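Local structure of TRAP dicarboxylate ABC transporter, substrate-binding protein (Roseobacter denitrificans, 4OVQ) at residues Gly28-Val33 with Ile84-Leu89; Ala41-Ala46 with Met61-Thr66; Lys133-Leu138 with Cys235-Ile240; Gly35-Val40 with Asp267-Arg272. The protein binds beta-D-glucuronate as the periplasmic solute-binding component of a TRAP transporter, and probably hands it on for uptake. All blocks are in the same frame, centred on the assembly; numbering follows the deposited sequence.

How the interactions relate
From the N terminus, strand 25-29 leads into the pocket loop and then helix 37-52, whose first turn enters interaction 4 and whose next turns enter interaction 2. Interaction 2 closes the short loop back to strand 58-62 and is nested inside the loop that interaction 1 closes between strands 25-29 and 84-88. Interaction 3 follows in series, joining strand 135-141 to strand 234-239, which pairs with strand 84-88, so that interactions 1 and 3 belong to one mixed sheet, which strand 58-62 of interaction 2 extends. Interaction 4, reaching long helix 248-282, spans the longest loop; interactions 2 and 3 lie within it, while interaction 1 crosses it because their segments alternate.

Interaction 1: Gly28-Val33 with Ile84-Leu89; sequences GWNIHV and IGNFNL. With BDP (beta-D-glucopyranuronic acid), chain C.
Trp29 makes both backbone bonds of this parallel strand pair, in which Gly28 lies in register with Ile84. Trp29 N donates to Ile84 O (3.0 Å), and Asn86 N reaches Trp29 O in a nearly straight bond (N-H...O 169°). Water 1 carries the connection on, accepting from Ile31 N and donating to Asn86 O (2.7 Å). The amide groups of Asn30 and Asn86 lie side by side and point the same way. Asn86 OD1 takes a bond from Asn38, and Asn30 ND2 bonds to Thr39. Farther along, His32 NE2 donates to O2 of the bound glucuronate (2.9 Å), which lies at the ring edge, in plane; Asn88 CB approaches the sugar's O3.

Packing centres on Trp29. With its CG anti to the backbone N (chi1 -178°), the indole swings across to Phe87, Trp29 CE3 meeting Phe87 CE1 at 3.5 Å. Their planes are 45° apart, and Asn86 O sits at the indole edge. The contact is wholly buried: helix 70-79 touches both rings through Gln70 and Ala73, Met42 of helix 37-52 rests on Ile84 and Asn86, and strands 58-62 and 234-239 flank the pair within the sheet.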
loop_
_atom_site.group_PDB
_atom_site.type_symbol
_atom_site.label_atom_id
_atom_site.label_comp_id
_atom_site.label_asym_id
_atom_site.label_seq_id
_atom_site.Cartn_x
_atom_site.Cartn_y
_atom_site.Cartn_z
ATOM N N GLY A 28 5.731 -11.789 -12.644
ATOM C CA GLY A 28 5.398 -10.940 -11.519
ATOM C C GLY A 28 4.799 -9.600 -11.908
ATOM O O GLY A 28 5.112 -9.047 -12.963
ATOM N N TRP A 29 3.955 -9.072 -11.022
ATOM C CA TRP A 29 3.292 -7.783 -11.214
ATOM C C TRP A 29 3.794 -6.706 -10.281
ATOM O O TRP A 29 4.009 -6.958 -9.076
ATOM C CB TRP A 29 1.779 -7.975 -11.008
ATOM C CG TRP A 29 0.873 -6.816 -11.189
ATOM C CD1 TRP A 29 0.115 -6.543 -12.303
ATOM C CD2 TRP A 29 0.542 -5.804 -10.223
ATOM N NE1 TRP A 29 -0.622 -5.416 -12.092
ATOM C CE2 TRP A 29 -0.387 -4.937 -10.831
ATOM C CE3 TRP A 29 0.963 -5.531 -8.914
ATOM C CZ2 TRP A 29 -0.917 -3.807 -10.172
ATOM C CZ3 TRP A 29 0.468 -4.406 -8.269
ATOM C CH2 TRP A 29 -0.511 -3.587 -8.876
ATOM N N ASN A 30 3.975 -5.515 -10.820
ATOM C CA ASN A 30 4.242 -4.319 -10.035
ATOM C C ASN A 30 3.596 -3.152 -10.762
ATOM O O ASN A 30 3.675 -3.074 -12.001
ATOM C CB ASN A 30 5.770 -4.118 -9.894
ATOM C CG ASN A 30 6.164 -2.699 -9.459
ATOM O OD1 ASN A 30 5.578 -2.143 -8.555
ATOM N ND2 ASN A 30 7.196 -2.117 -10.086
ATOM N N ILE A 31 2.961 -2.234 -10.038
ATOM C CA ILE A 31 2.243 -1.130 -10.678
ATOM C C ILE A 31 3.131 0.062 -11.030
ATOM O O ILE A 31 2.712 0.922 -11.809
ATOM C CB ILE A 31 1.043 -0.669 -9.802
ATOM C CG1 ILE A 31 -0.067 0.028 -10.607
ATOM C CG2 ILE A 31 1.505 0.160 -8.620
ATOM C CD1 ILE A 31 -1.438 -0.025 -9.853
ATOM N N HIS A 32 4.360 0.104 -10.504
ATOM C CA HIS A 32 5.164 1.330 -10.494
ATOM C C HIS A 32 6.037 1.527 -11.733
ATOM O O HIS A 32 6.251 0.599 -12.509
ATOM C CB HIS A 32 5.969 1.454 -9.194
ATOM C CG HIS A 32 5.093 1.693 -8.012
ATOM N ND1 HIS A 32 4.496 2.914 -7.779
ATOM C CD2 HIS A 32 4.654 0.861 -7.033
ATOM C CE1 HIS A 32 3.732 2.827 -6.705
ATOM N NE2 HIS A 32 3.814 1.597 -6.227
ATOM N N VAL A 33 6.535 2.743 -11.865
ATOM C CA VAL A 33 7.346 3.119 -13.027
ATOM C C VAL A 33 8.822 2.908 -12.798
ATOM O O VAL A 33 9.228 2.422 -11.738
ATOM C CB VAL A 33 7.120 4.571 -13.369
ATOM C CG1 VAL A 33 5.651 4.801 -13.684
ATOM C CG2 VAL A 33 7.566 5.428 -12.219
ATOM N N ILE A 84 3.676 -14.088 -8.863
ATOM C CA ILE A 84 4.259 -13.107 -7.954
ATOM C C ILE A 84 3.585 -11.763 -8.113
ATOM O O ILE A 84 3.274 -11.341 -9.236
ATOM C CB ILE A 84 5.788 -12.948 -8.236
ATOM C CG1 ILE A 84 6.541 -14.234 -7.882
ATOM C CG2 ILE A 84 6.338 -11.751 -7.507
ATOM C CD1 ILE A 84 6.659 -14.537 -6.405
ATOM N N GLY A 85 3.428 -11.056 -6.995
ATOM C CA GLY A 85 3.052 -9.650 -7.047
ATOM C C GLY A 85 3.717 -8.882 -5.920
ATOM O O GLY A 85 3.997 -9.415 -4.860
ATOM N N ASN A 86 4.030 -7.625 -6.168
ATOM C CA ASN A 86 4.245 -6.675 -5.099
ATOM C C ASN A 86 2.915 -5.948 -4.924
ATOM O O ASN A 86 2.546 -5.111 -5.747
ATOM C CB ASN A 86 5.391 -5.711 -5.452
ATOM C CG ASN A 86 5.317 -4.381 -4.706
ATOM O OD1 ASN A 86 5.594 -3.323 -5.270
ATOM N ND2 ASN A 86 4.920 -4.427 -3.449
ATOM N N PHE A 87 2.208 -6.298 -3.868
ATOM C CA PHE A 87 0.901 -5.764 -3.584
ATOM C C PHE A 87 0.904 -4.866 -2.327
ATOM O O PHE A 87 1.379 -5.248 -1.241
ATOM C CB PHE A 87 -0.134 -6.887 -3.399
ATOM C CG PHE A 87 -0.345 -7.733 -4.605
ATOM C CD1 PHE A 87 -0.399 -7.163 -5.862
ATOM C CD2 PHE A 87 -0.499 -9.106 -4.458
ATOM C CE1 PHE A 87 -0.591 -7.951 -6.988
ATOM C CE2 PHE A 87 -0.701 -9.912 -5.557
ATOM C CZ PHE A 87 -0.752 -9.334 -6.817
ATOM N N ASN A 88 0.303 -3.692 -2.482
ATOM C CA ASN A 88 -0.102 -2.894 -1.322
ATOM C C ASN A 88 -1.195 -3.646 -0.563
ATOM O O ASN A 88 -2.068 -4.264 -1.181
ATOM C CB ASN A 88 -0.681 -1.597 -1.840
ATOM C CG ASN A 88 -0.946 -0.562 -0.754
ATOM O OD1 ASN A 88 -2.079 -0.448 -0.256
ATOM N ND2 ASN A 88 0.050 0.261 -0.462
ATOM N N LEU A 89 -1.184 -3.614 0.762
ATOM C CA LEU A 89 -2.212 -4.366 1.504
ATOM C C LEU A 89 -3.613 -3.768 1.435
ATOM O O LEU A 89 -4.580 -4.449 1.734
ATOM C CB LEU A 89 -1.788 -4.619 2.954
ATOM C CG LEU A 89 -1.214 -6.027 3.119
ATOM C CD1 LEU A 89 0.070 -6.232 2.357
ATOM C CD2 LEU A 89 -1.030 -6.369 4.607
HETATM C C1 BDP C . 0.549 3.341 -3.819
HETATM C C2 BDP C . 0.791 1.855 -3.757
HETATM C C3 BDP C . 0.244 1.277 -4.989
HETATM C C4 BDP C . -1.215 1.572 -5.096
HETATM C C5 BDP C . -1.454 3.063 -5.063
HETATM C C6 BDP C . -2.944 3.437 -5.117
HETATM O O2 BDP C . 2.250 1.695 -3.753
HETATM O O3 BDP C . 0.357 -0.183 -4.804
HETATM O O4 BDP C . -1.756 0.994 -6.358
HETATM O O5 BDP C . -0.884 3.648 -3.900
HETATM O O6A BDP C . -3.729 2.728 -5.813
HETATM O O1 BDP C . 1.006 4.017 -2.684
HETATM O O6B BDP C . -3.221 4.532 -4.569
HETATM O O HOH W 1 3.269 -2.943 -7.174
#

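Interaction 2: Ala41-Ala46 with Met61-Thr66; sequences AMDKFA and MFHGGT
Met61, at the start of 61-66, meets Met42 of helix 37-52 through the ends of two selenomethionine chains. Both chains are bent at chi2 and chi3 and cross at about a right angle, which sets Met61 SE 3.8 Å from Met42 CE. Met61 CE also rests near Met42 CB (3.9 Å), while Met61 CG lies 4.0 Å from Asp43 OD1, so the same side chain borders both an apolar and a charged neighbour.

Two residues on, His63 brings the polar grip. Its CG stands anti to the carbonyl carbon, beside the backbone N (chi1 -57°), and the imidazole reaches the helix with NE2 donating to Asp43 OD1 at 2.9 Å. The bond is fairly straight (160°) and lies in the imidazole plane, but it comes to the carboxylate from above its plane; the two planes are 73° apart. ND1 bonds to Asn30 ND2, so both ring nitrogens are engaged and the ring's rotation is probably fixed. A leucine here would probably leave Asp43 without its imidazole partner and Asn30 without its ring nitrogen.

From His63 the chain enters a type I' turn ending at Thr66, with Gly64 and Gly65 both at positive phi, and a weak bond of 3.5 Å from Thr66 N to His63 O spans it. Gly64 and Gly65 make backbone bonds to the pocket loop at His32 and Asn30. The arrangement belongs to a beta-alpha-beta unit, strand 25-29, helix 37-52 and strand 58-62, in which the helix packs back on the second strand.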
loop_
_atom_site.group_PDB
_atom_site.type_symbol
_atom_site.label_atom_id
_atom_site.label_comp_id
_atom_site.label_asym_id
_atom_site.label_seq_id
_atom_site.Cartn_x
_atom_site.Cartn_y
_atom_site.Cartn_z
ATOM N N ALA A 41 13.590 -2.753 -6.550
ATOM C CA ALA A 41 13.660 -3.850 -5.568
ATOM C C ALA A 41 13.059 -5.167 -6.090
ATOM O O ALA A 41 13.553 -6.240 -5.742
ATOM C CB ALA A 41 13.001 -3.444 -4.241
HETATM N N MSE A 42 11.974 -5.111 -6.863
HETATM C CA MSE A 42 11.463 -6.329 -7.439
HETATM C C MSE A 42 12.411 -6.900 -8.501
HETATM O O MSE A 42 12.496 -8.112 -8.657
HETATM C CB MSE A 42 10.020 -6.109 -7.993
HETATM C CG MSE A 42 8.976 -5.884 -6.901
HETATM SE SE MSE A 42 8.751 -7.448 -5.749
HETATM C CE MSE A 42 7.686 -8.502 -7.013
ATOM N N ASP A 43 13.087 -6.024 -9.238
ATOM C CA ASP A 43 14.143 -6.483 -10.151
ATOM C C ASP A 43 15.200 -7.215 -9.339
ATOM O O ASP A 43 15.689 -8.281 -9.734
ATOM C CB ASP A 43 14.759 -5.318 -10.959
ATOM C CG ASP A 43 13.863 -4.865 -12.106
ATOM O OD1 ASP A 43 13.026 -5.689 -12.528
ATOM O OD2 ASP A 43 14.000 -3.701 -12.542
ATOM N N LYS A 44 15.521 -6.666 -8.187
ATOM C CA LYS A 44 16.509 -7.300 -7.320
ATOM C C LYS A 44 16.029 -8.652 -6.783
ATOM O O LYS A 44 16.812 -9.622 -6.684
ATOM C CB LYS A 44 16.912 -6.352 -6.194
ATOM C CG LYS A 44 18.081 -6.893 -5.326
ATOM C CD LYS A 44 19.393 -7.141 -6.122
ATOM C CE LYS A 44 19.860 -5.898 -6.871
ATOM N NZ LYS A 44 21.276 -6.028 -7.424
ATOM N N PHE A 45 14.749 -8.732 -6.419
ATOM C CA PHE A 45 14.153 -9.985 -6.026
ATOM C C PHE A 45 14.296 -11.005 -7.146
ATOM O O PHE A 45 14.744 -12.135 -6.914
ATOM C CB PHE A 45 12.704 -9.783 -5.630
ATOM C CG PHE A 45 11.938 -11.076 -5.374
ATOM C CD1 PHE A 45 12.379 -12.013 -4.411
ATOM C CD2 PHE A 45 10.776 -11.349 -6.075
ATOM C CE1 PHE A 45 11.661 -13.179 -4.158
ATOM C CE2 PHE A 45 10.038 -12.520 -5.830
ATOM C CZ PHE A 45 10.472 -13.441 -4.865
ATOM N N ALA A 46 13.988 -10.602 -8.374
ATOM C CA ALA A 46 14.113 -11.530 -9.497
ATOM C C ALA A 46 15.577 -11.958 -9.685
ATOM O O ALA A 46 15.851 -13.122 -9.862
ATOM C CB ALA A 46 13.544 -10.907 -10.776
HETATM N N MSE A 61 9.469 -9.696 -14.462
HETATM C CA MSE A 61 8.600 -8.622 -13.996
HETATM C C MSE A 61 7.918 -7.862 -15.129
HETATM O O MSE A 61 8.525 -7.582 -16.160
HETATM C CB MSE A 61 9.384 -7.620 -13.160
HETATM C CG MSE A 61 9.950 -8.182 -11.838
HETATM SE SE MSE A 61 8.610 -8.917 -10.632
HETATM C CE MSE A 61 7.407 -7.363 -10.635
ATOM N N PHE A 62 6.648 -7.548 -14.898
ATOM C CA PHE A 62 5.915 -6.587 -15.688
ATOM C C PHE A 62 5.589 -5.413 -14.776
ATOM O O PHE A 62 4.641 -5.491 -13.951
ATOM C CB PHE A 62 4.652 -7.254 -16.241
ATOM C CG PHE A 62 4.946 -8.403 -17.162
ATOM C CD1 PHE A 62 5.327 -9.628 -16.657
ATOM C CD2 PHE A 62 4.866 -8.254 -18.537
ATOM C CE1 PHE A 62 5.622 -10.688 -17.485
ATOM C CE2 PHE A 62 5.158 -9.308 -19.372
ATOM C CZ PHE A 62 5.539 -10.527 -18.846
ATOM N N HIS A 63 6.398 -4.368 -14.867
ATOM C CA HIS A 63 6.229 -3.145 -14.109
ATOM C C HIS A 63 5.172 -2.244 -14.766
ATOM O O HIS A 63 4.618 -2.577 -15.808
ATOM C CB HIS A 63 7.552 -2.400 -14.031
ATOM C CG HIS A 63 8.659 -3.212 -13.423
ATOM N ND1 HIS A 63 8.572 -3.771 -12.168
ATOM C CD2 HIS A 63 9.887 -3.529 -13.887
ATOM C CE1 HIS A 63 9.687 -4.426 -11.895
ATOM N NE2 HIS A 63 10.509 -4.278 -12.917
ATOM N N GLY A 64 4.934 -1.086 -14.156
ATOM C CA GLY A 64 4.015 -0.117 -14.730
ATOM C C GLY A 64 2.581 -0.587 -14.857
ATOM O O GLY A 64 1.824 0.027 -15.610
ATOM N N GLY A 65 2.168 -1.649 -14.157
ATOM C CA GLY A 65 0.773 -2.055 -14.193
ATOM C C GLY A 65 0.265 -2.563 -15.537
ATOM O O GLY A 65 -0.945 -2.665 -15.762
ATOM N N THR A 66 1.195 -2.910 -16.425
ATOM C CA THR A 66 0.812 -3.255 -17.800
ATOM C C THR A 66 0.020 -4.570 -17.829
ATOM O O THR A 66 -0.702 -4.849 -18.788
ATOM C CB THR A 66 2.040 -3.283 -18.755
ATOM O OG1 THR A 66 2.890 -4.366 -18.396
ATOM C CG2 THR A 66 2.834 -1.932 -18.684
#

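Interaction 3: Lys133-Leu138 with Cys235-Ile240; sequences KGIQPL and CICINI
Gln136 and Ile238 face each other as a hydrogen-bonded antiparallel pair, their side chains crossing at a slant on one face of the sheet. Gln136 CB lies 3.8 Å from Ile238 CG2, and the paired bonds Gln136 N to Ile238 O (2.8 Å) and Ile238 N to Gln136 O (2.9 Å) hold the backbones beneath. The glutamine chain bends at chi2 (84°), folding its amide back so that Gln136 NE2 donates to Pro137 O at 3.1 Å, with Pro137 O in the plane of the Gln136 side-chain amide. This turns OE1 toward Ile240 CD1, 3.4 Å away. A glycine here would probably leave Pro137 O without this donor and open a gap beside Ile238 and Ile240.

Leu138, two residues on and in register with Ile236, reaches diagonally across to Ile238, Leu138 CD1 and CD2 each 3.9 Å from Ile238 CG2. On the other face Cys237 directs SG against Ile135 CB (3.4 Å), placed there by a chi1 of -164°, and Pro137 CB meets Cys235 CB. Leu138 N to Ile236 O and Ile240 N to Gly134 O extend the pairing at either end. Gly134, at positive phi, is the C-prime residue of a Schellman motif ending helix 121-132.

Strand 234-239 also pairs with strand 84-88, while 135-141 is outermost. Helix 121-132 packs on Ile135 and Pro137; helices 37-52 and 248-282 meet Leu138 and Ile236 on the other face.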
loop_
_atom_site.group_PDB
_atom_site.type_symbol
_atom_site.label_atom_id
_atom_site.label_comp_id
_atom_site.label_asym_id
_atom_site.label_seq_id
_atom_site.Cartn_x
_atom_site.Cartn_y
_atom_site.Cartn_z
ATOM N N LYS A 133 -6.160 -17.409 2.260
ATOM C CA LYS A 133 -6.797 -17.048 0.991
ATOM C C LYS A 133 -5.894 -17.231 -0.234
ATOM O O LYS A 133 -6.146 -16.638 -1.279
ATOM C CB LYS A 133 -7.281 -15.592 1.032
ATOM C CG LYS A 133 -8.313 -15.302 2.101
ATOM C CD LYS A 133 -9.662 -15.959 1.811
ATOM C CE LYS A 133 -10.580 -15.789 2.987
ATOM N NZ LYS A 133 -11.991 -15.727 2.550
ATOM N N GLY A 134 -4.844 -18.038 -0.101
ATOM C CA GLY A 134 -4.066 -18.485 -1.236
ATOM C C GLY A 134 -2.902 -17.598 -1.640
ATOM O O GLY A 134 -2.290 -17.794 -2.690
ATOM N N ILE A 135 -2.618 -16.603 -0.808
ATOM C CA ILE A 135 -1.530 -15.687 -1.111
ATOM C C ILE A 135 -0.516 -15.564 0.025
ATOM O O ILE A 135 -0.821 -15.077 1.107
ATOM C CB ILE A 135 -2.040 -14.313 -1.516
ATOM C CG1 ILE A 135 -2.773 -13.618 -0.400
ATOM C CG2 ILE A 135 -2.888 -14.378 -2.778
ATOM C CD1 ILE A 135 -3.582 -12.463 -0.899
ATOM N N GLN A 136 0.691 -16.033 -0.229
ATOM C CA GLN A 136 1.717 -16.071 0.814
ATOM C C GLN A 136 2.607 -14.802 0.784
ATOM O O GLN A 136 3.301 -14.552 -0.207
ATOM C CB GLN A 136 2.573 -17.309 0.568
ATOM C CG GLN A 136 3.861 -17.385 1.319
ATOM C CD GLN A 136 3.641 -17.933 2.661
ATOM O OE1 GLN A 136 3.073 -19.023 2.808
ATOM N NE2 GLN A 136 4.011 -17.169 3.674
ATOM N N PRO A 137 2.582 -13.974 1.841
ATOM C CA PRO A 137 3.582 -12.896 1.863
ATOM C C PRO A 137 4.967 -13.429 2.223
ATOM O O PRO A 137 5.092 -14.296 3.078
ATOM C CB PRO A 137 3.061 -11.953 2.944
ATOM C CG PRO A 137 2.389 -12.913 3.899
ATOM C CD PRO A 137 1.731 -13.957 3.053
ATOM N N LEU A 138 5.966 -12.961 1.500
ATOM C CA LEU A 138 7.360 -13.364 1.649
ATOM C C LEU A 138 8.222 -12.314 2.324
ATOM O O LEU A 138 9.214 -12.666 2.952
ATOM C CB LEU A 138 7.971 -13.660 0.287
ATOM C CG LEU A 138 7.322 -14.789 -0.506
ATOM C CD1 LEU A 138 7.942 -14.808 -1.905
ATOM C CD2 LEU A 138 7.504 -16.150 0.181
ATOM N N CYS A 235 3.690 -5.976 0.355
ATOM C CA CYS A 235 4.424 -7.205 0.434
ATOM C C CYS A 235 4.939 -7.641 -0.940
ATOM O O CYS A 235 4.464 -7.161 -1.975
ATOM C CB CYS A 235 3.547 -8.295 1.048
ATOM S SG CYS A 235 2.173 -8.794 -0.041
ATOM N N ILE A 236 5.889 -8.551 -0.923
ATOM C CA ILE A 236 6.164 -9.444 -2.017
ATOM C C ILE A 236 5.296 -10.666 -1.737
ATOM O O ILE A 236 5.462 -11.266 -0.657
ATOM C CB ILE A 236 7.669 -9.849 -2.072
ATOM C CG1 ILE A 236 8.590 -8.620 -2.138
ATOM C CG2 ILE A 236 7.931 -10.807 -3.245
ATOM C CD1 ILE A 236 10.057 -8.959 -2.187
ATOM N N CYS A 237 4.403 -11.020 -2.679
ATOM C CA CYS A 237 3.267 -11.988 -2.579
ATOM C C CYS A 237 3.630 -13.146 -3.534
ATOM O O CYS A 237 4.127 -12.899 -4.635
ATOM C CB CYS A 237 1.831 -11.368 -3.005
ATOM S SG CYS A 237 0.482 -12.294 -2.493
ATOM N N ILE A 238 3.408 -14.389 -3.122
ATOM C CA ILE A 238 3.469 -15.528 -4.057
ATOM C C ILE A 238 2.206 -16.374 -3.902
ATOM O O ILE A 238 1.690 -16.589 -2.799
ATOM C CB ILE A 238 4.758 -16.426 -3.857
ATOM C CG1 ILE A 238 4.913 -17.470 -4.984
ATOM C CG2 ILE A 238 4.777 -17.068 -2.481
ATOM C CD1 ILE A 238 6.279 -18.151 -5.035
ATOM N N ASN A 239 1.745 -16.901 -5.035
ATOM C CA ASN A 239 0.693 -17.896 -5.043
ATOM C C ASN A 239 1.110 -19.067 -4.159
ATOM O O ASN A 239 2.204 -19.613 -4.329
ATOM C CB ASN A 239 0.472 -18.343 -6.475
ATOM C CG ASN A 239 -0.429 -19.513 -6.562
ATOM O OD1 ASN A 239 0.028 -20.669 -6.558
ATOM N ND2 ASN A 239 -1.726 -19.242 -6.580
ATOM N N ILE A 240 0.271 -19.445 -3.199
ATOM C CA ILE A 240 0.712 -20.411 -2.196
ATOM C C ILE A 240 0.956 -21.820 -2.770
ATOM O O ILE A 240 1.813 -22.545 -2.273
ATOM C CB ILE A 240 -0.205 -20.446 -0.966
ATOM C CG1 ILE A 240 0.585 -20.990 0.237
ATOM C CG2 ILE A 240 -1.432 -21.248 -1.272
ATOM C CD1 ILE A 240 0.206 -20.353 1.542
#

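Interaction 4: Gly35-Val40 with Asp267-Arg272; sequences GYPNTV and DLWNKR
Pro37, in the first turn of helix 37-52, is the bump of this contact: its ring wedges among Leu268, Trp269 and Arg272, one turn of the long helix. Pro37 CG meets Arg272 CB at 3.5 Å and Trp269 CE3 at 3.7 Å, while Pro37 CB lies 4.0 Å from Leu268 CB. The hollow is thus lined by the bases of Leu268 and Arg272 and the six-membered ring of Trp269.

Beside it, Leu268 extends along helix 37-52, its CD1 reaching Val40 CG1 (3.5 Å) as the two side chains cross at about a right angle. On the far side of the proline, Arg272 bends at chi2 (50°) and lays its guanidinium past the loop: Tyr36 CD1 lies over one of its faces, and Gly35 O sits at its edge, 3.2 Å from NH2. NH1 makes a salt bridge with Glu213, and NE bonds to Ser276.

Tyr36 and Trp269 lie side by side, pointing the same way, with ring planes at 68°. Tyr36 OH meets the indole edge, 3.5 Å from Trp269 CZ3, and is bonded to Ser211. Tyr36 also stacks on His32, a pocket residue, and Trp269 packs on Asn208, which binds glucuronate. Tyr36 is the N-cap residue of its helix, so the arrangement is a helix start seated against a long helix beside the glucuronate pocket of this solute-binding protein.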
loop_
_atom_site.group_PDB
_atom_site.type_symbol
_atom_site.label_atom_id
_atom_site.label_comp_id
_atom_site.label_asym_id
_atom_site.label_seq_id
_atom_site.Cartn_x
_atom_site.Cartn_y
_atom_site.Cartn_z
ATOM N N GLY A 35 12.628 3.203 -11.892
ATOM C CA GLY A 35 13.384 3.833 -10.836
ATOM C C GLY A 35 12.698 3.935 -9.508
ATOM O O GLY A 35 13.328 4.330 -8.507
ATOM N N TYR A 36 11.389 3.600 -9.477
ATOM C CA TYR A 36 10.650 3.602 -8.237
ATOM C C TYR A 36 11.243 2.527 -7.346
ATOM O O TYR A 36 11.662 1.473 -7.854
ATOM C CB TYR A 36 9.172 3.305 -8.506
ATOM C CG TYR A 36 8.221 3.754 -7.436
ATOM C CD1 TYR A 36 7.785 5.078 -7.376
ATOM C CD2 TYR A 36 7.716 2.847 -6.501
ATOM C CE1 TYR A 36 6.896 5.475 -6.388
ATOM C CE2 TYR A 36 6.823 3.230 -5.523
ATOM C CZ TYR A 36 6.413 4.550 -5.472
ATOM O OH TYR A 36 5.517 4.950 -4.522
ATOM N N PRO A 37 11.317 2.807 -6.056
ATOM C CA PRO A 37 11.919 1.886 -5.086
ATOM C C PRO A 37 11.417 0.465 -5.282
ATOM O O PRO A 37 12.213 -0.474 -5.374
ATOM C CB PRO A 37 11.479 2.461 -3.741
ATOM C CG PRO A 37 11.477 3.971 -4.012
ATOM C CD PRO A 37 10.978 4.100 -5.439
ATOM N N ASN A 38 10.100 0.297 -5.378
ATOM C CA ASN A 38 9.541 -1.040 -5.553
ATOM C C ASN A 38 9.954 -1.731 -6.847
ATOM O O ASN A 38 10.079 -2.964 -6.939
ATOM C CB ASN A 38 8.010 -0.971 -5.553
ATOM C CG ASN A 38 7.441 -0.420 -4.287
ATOM O OD1 ASN A 38 7.976 0.503 -3.685
ATOM N ND2 ASN A 38 6.299 -0.958 -3.885
ATOM N N THR A 39 10.098 -0.940 -7.891
ATOM C CA THR A 39 10.474 -1.455 -9.160
ATOM C C THR A 39 11.897 -2.030 -9.129
ATOM O O THR A 39 12.139 -3.172 -9.497
ATOM C CB THR A 39 10.365 -0.324 -10.186
ATOM O OG1 THR A 39 8.996 0.154 -10.201
ATOM C CG2 THR A 39 10.729 -0.804 -11.515
ATOM N N VAL A 40 12.808 -1.207 -8.645
ATOM C CA VAL A 40 14.231 -1.574 -8.565
ATOM C C VAL A 40 14.354 -2.772 -7.628
ATOM O O VAL A 40 15.091 -3.749 -7.903
ATOM C CB VAL A 40 15.024 -0.401 -8.056
ATOM C CG1 VAL A 40 16.478 -0.808 -7.803
ATOM C CG2 VAL A 40 14.989 0.748 -9.069
ATOM N N ASP A 267 15.797 0.717 2.079
ATOM C CA ASP A 267 16.865 1.719 1.886
ATOM C C ASP A 267 16.549 2.650 0.711
ATOM O O ASP A 267 16.739 3.873 0.794
ATOM C CB ASP A 267 18.206 1.029 1.629
ATOM C CG ASP A 267 18.727 0.282 2.843
ATOM O OD1 ASP A 267 18.302 0.586 3.986
ATOM O OD2 ASP A 267 19.587 -0.620 2.666
ATOM N N LEU A 268 16.101 2.085 -0.403
ATOM C CA LEU A 268 15.726 2.901 -1.566
ATOM C C LEU A 268 14.570 3.829 -1.196
ATOM O O LEU A 268 14.532 4.994 -1.583
ATOM C CB LEU A 268 15.327 2.041 -2.773
ATOM C CG LEU A 268 16.405 1.149 -3.379
ATOM C CD1 LEU A 268 15.822 0.307 -4.521
ATOM C CD2 LEU A 268 17.567 2.022 -3.860
ATOM N N TRP A 269 13.602 3.283 -0.467
ATOM C CA TRP A 269 12.384 4.023 -0.129
ATOM C C TRP A 269 12.684 5.304 0.644
ATOM O O TRP A 269 12.171 6.377 0.310
ATOM C CB TRP A 269 11.412 3.147 0.682
ATOM C CG TRP A 269 10.162 3.922 0.946
ATOM C CD1 TRP A 269 9.820 4.572 2.102
ATOM C CD2 TRP A 269 9.122 4.190 0.006
ATOM N NE1 TRP A 269 8.616 5.233 1.930
ATOM C CE2 TRP A 269 8.181 5.021 0.648
ATOM C CE3 TRP A 269 8.914 3.835 -1.320
ATOM C CZ2 TRP A 269 7.022 5.483 0.005
ATOM C CZ3 TRP A 269 7.785 4.300 -1.960
ATOM C CH2 TRP A 269 6.839 5.109 -1.280
ATOM N N ASN A 270 13.515 5.221 1.674
ATOM C CA ASN A 270 13.746 6.402 2.495
ATOM C C ASN A 270 14.437 7.530 1.727
ATOM O O ASN A 270 14.090 8.701 1.889
ATOM C CB ASN A 270 14.494 6.034 3.785
ATOM C CG ASN A 270 13.576 5.369 4.821
ATOM O OD1 ASN A 270 13.897 4.312 5.372
ATOM N ND2 ASN A 270 12.430 5.993 5.087
ATOM N N LYS A 271 15.365 7.188 0.844
ATOM C CA LYS A 271 15.972 8.208 -0.013
ATOM C C LYS A 271 14.952 8.792 -1.010
ATOM O O LYS A 271 15.042 9.948 -1.420
ATOM C CB LYS A 271 17.169 7.613 -0.755
ATOM C CG LYS A 271 18.372 7.379 0.158
ATOM C CD LYS A 271 19.631 7.176 -0.650
ATOM C CE LYS A 271 19.715 5.757 -1.174
ATOM N NZ LYS A 271 20.665 5.656 -2.321
ATOM N N ARG A 272 13.954 8.001 -1.390
ATOM C CA ARG A 272 13.066 8.422 -2.467
ATOM C C ARG A 272 12.013 9.366 -1.956
ATOM O O ARG A 272 11.584 10.263 -2.685
ATOM C CB ARG A 272 12.379 7.226 -3.117
ATOM C CG ARG A 272 11.403 7.603 -4.208
ATOM C CD ARG A 272 12.058 8.542 -5.185
ATOM N NE ARG A 272 11.176 8.840 -6.293
ATOM C CZ ARG A 272 11.104 8.136 -7.416
ATOM N NH1 ARG A 272 10.259 8.519 -8.367
ATOM N NH2 ARG A 272 11.908 7.100 -7.610
#